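Local coordinates for biofilm-associated surface protein (Staphylococcus aureus, PDB 7C7U), which is a calcium-binding, cell wall-anchored surface protein that probably promotes biofilm formation, apparently acting as a switch for functional amyloid assembly, at residues Asp445-Gly450 and Ala563-Ala568. Residues are numbered along the deposited sequence; the frame is centred on the assembly and turned at random.
Sequences DTVVSG and ADDTSA
Val447 and Asp565 mark the closest approach of the two backbones, their CA atoms 5.8 Å apart, followed by Thr446 and Asp564 with a CA separation of 6.7 Å. No backbone-to-backbone hydrogen bond joins the two segments; each pairs with another strand of its own sheet, Val448 with Val486 and Ala568 with Val538. Thr566, in the loop just before strand 567-571, reaches across instead. Its OG1 donates to Val447 O at 2.7 Å, approaching from above the carbonyl plane, 70° out of it, rather than along a lone pair. With chi1 at 51°, OG1 sits between the backbone N and carbonyl carbon of Thr566, while CG2 lies beside that N and meets Asp445 OD1 at 3.3 Å. Threonine suits this place because one branch hydrogen-bonds while the other packs. The carboxylate of Asp445 spans the boundary: OD2 bonds to Thr541 OG1 across it and to the backbone N of Thr442 on its own side, and OD1 to the backbone N of Ser542 across it. The contact thus joins two successive beta-rich domains, one containing the mixed sheet with strand 447-451, the other the three-stranded sheet with strand 567-571. Val447 brings its small branched side chain up to the loop, CB lying 3.4 Å from Thr566 OG1. Ser449, short enough to fit against strand 567-571, places OG 2.6 Å from Thr566 OG1 and shares a water with Asp565 OD1. That carboxylate oxygen also receives the backbone N of Thr566 on its anti side, 22° out of the carboxylate plane, which ties the side chain of Asp565 back to the chain just before the strand. Toward the more exposed end, a second water accepts from Thr446 OG1 and donates to both Asp564 O and Asp564 OD2, bridging polar groups too far apart to bond directly.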
loop_
_atom_site.group_PDB
_atom_site.type_symbol
_atom_site.label_atom_id
_atom_site.label_comp_id
_atom_site.label_asym_id
_atom_site.label_seq_id
_atom_site.Cartn_x
_atom_site.Cartn_y
_atom_site.Cartn_z
ATOM N N ASP A 445 8.670 -31.973 34.239
ATOM C CA ASP A 445 8.718 -30.531 34.007
ATOM C C ASP A 445 7.344 -29.897 34.150
ATOM O O ASP A 445 6.308 -30.540 33.941
ATOM C CB ASP A 445 9.288 -30.228 32.619
ATOM C CG ASP A 445 10.790 -30.401 32.575
ATOM O OD1 ASP A 445 11.473 -29.711 33.366
ATOM O OD2 ASP A 445 11.286 -31.246 31.791
ATOM N N THR A 446 7.342 -28.617 34.533
ATOM C CA THR A 446 6.104 -27.890 34.761
ATOM C C THR A 446 5.959 -26.669 33.860
ATOM O O THR A 446 5.012 -25.900 34.044
ATOM C CB THR A 446 5.996 -27.474 36.234
ATOM O OG1 THR A 446 7.132 -26.681 36.585
ATOM C CG2 THR A 446 5.932 -28.722 37.152
ATOM N N VAL A 447 6.869 -26.466 32.901
ATOM C CA VAL A 447 6.800 -25.325 31.990
ATOM C C VAL A 447 7.211 -25.789 30.594
ATOM O O VAL A 447 8.202 -26.509 30.436
ATOM C CB VAL A 447 7.683 -24.134 32.439
ATOM C CG1 VAL A 447 7.464 -22.893 31.507
ATOM C CG2 VAL A 447 7.415 -23.755 33.891
ATOM N N VAL A 448 6.448 -25.373 29.584
ATOM C CA VAL A 448 6.834 -25.501 28.181
ATOM C C VAL A 448 7.395 -24.150 27.758
ATOM O O VAL A 448 6.660 -23.158 27.717
ATOM C CB VAL A 448 5.650 -25.894 27.291
ATOM C CG1 VAL A 448 6.081 -25.934 25.785
ATOM C CG2 VAL A 448 5.037 -27.206 27.724
ATOM N N SER A 449 8.694 -24.099 27.463
ATOM C CA SER A 449 9.367 -22.869 27.067
ATOM C C SER A 449 9.698 -22.894 25.582
ATOM O O SER A 449 10.092 -23.935 25.041
ATOM C CB SER A 449 10.653 -22.664 27.874
ATOM O OG SER A 449 10.375 -22.672 29.259
ATOM N N GLY A 450 9.562 -21.740 24.940
ATOM C CA GLY A 450 9.918 -21.618 23.538
ATOM C C GLY A 450 9.722 -20.194 23.054
ATOM O O GLY A 450 9.683 -19.251 23.847
ATOM N N ALA A 563 15.010 -24.840 39.014
ATOM C CA ALA A 563 14.259 -26.005 39.477
ATOM C C ALA A 563 12.802 -26.012 39.027
ATOM O O ALA A 563 12.213 -27.091 38.880
ATOM C CB ALA A 563 14.324 -26.091 40.999
ATOM N N ASP A 564 12.197 -24.846 38.807
ATOM C CA ASP A 564 10.775 -24.778 38.502
ATOM C C ASP A 564 10.544 -24.043 37.184
ATOM O O ASP A 564 9.532 -23.361 37.011
ATOM C CB ASP A 564 10.026 -24.090 39.644
ATOM C CG ASP A 564 8.758 -24.831 40.055
ATOM O OD1 ASP A 564 8.881 -25.939 40.628
ATOM O OD2 ASP A 564 7.646 -24.300 39.834
ATOM N N ASP A 565 11.479 -24.187 36.246
ATOM C CA ASP A 565 11.396 -23.524 34.949
ATOM C C ASP A 565 12.068 -24.409 33.909
ATOM O O ASP A 565 12.713 -25.408 34.239
ATOM C CB ASP A 565 12.044 -22.137 34.976
ATOM C CG ASP A 565 11.355 -21.152 34.037
ATOM O OD1 ASP A 565 10.720 -21.591 33.045
ATOM O OD2 ASP A 565 11.436 -19.936 34.306
ATOM N N THR A 566 11.910 -24.035 32.636
ATOM C CA THR A 566 12.538 -24.782 31.553
ATOM C C THR A 566 13.215 -23.844 30.559
ATOM O O THR A 566 13.383 -24.187 29.390
ATOM C CB THR A 566 11.531 -25.692 30.847
ATOM O OG1 THR A 566 10.376 -24.939 30.479
ATOM C CG2 THR A 566 11.095 -26.836 31.788
ATOM N N SER A 567 13.608 -22.658 31.018
ATOM C CA SER A 567 14.383 -21.728 30.210
ATOM C C SER A 567 15.336 -20.974 31.126
ATOM O O SER A 567 15.053 -20.769 32.313
ATOM C CB SER A 567 13.477 -20.765 29.423
ATOM O OG SER A 567 13.309 -19.552 30.129
ATOM N N ALA A 568 16.495 -20.618 30.578
ATOM C CA ALA A 568 17.517 -19.901 31.324
ATOM C C ALA A 568 18.284 -18.997 30.369
ATOM O O ALA A 568 18.101 -19.048 29.149
ATOM C CB ALA A 568 18.464 -20.866 32.044
HETATM O O HOH W 1 7.046 -23.803 37.360
HETATM O O HOH W 2 10.157 -20.404 30.622
#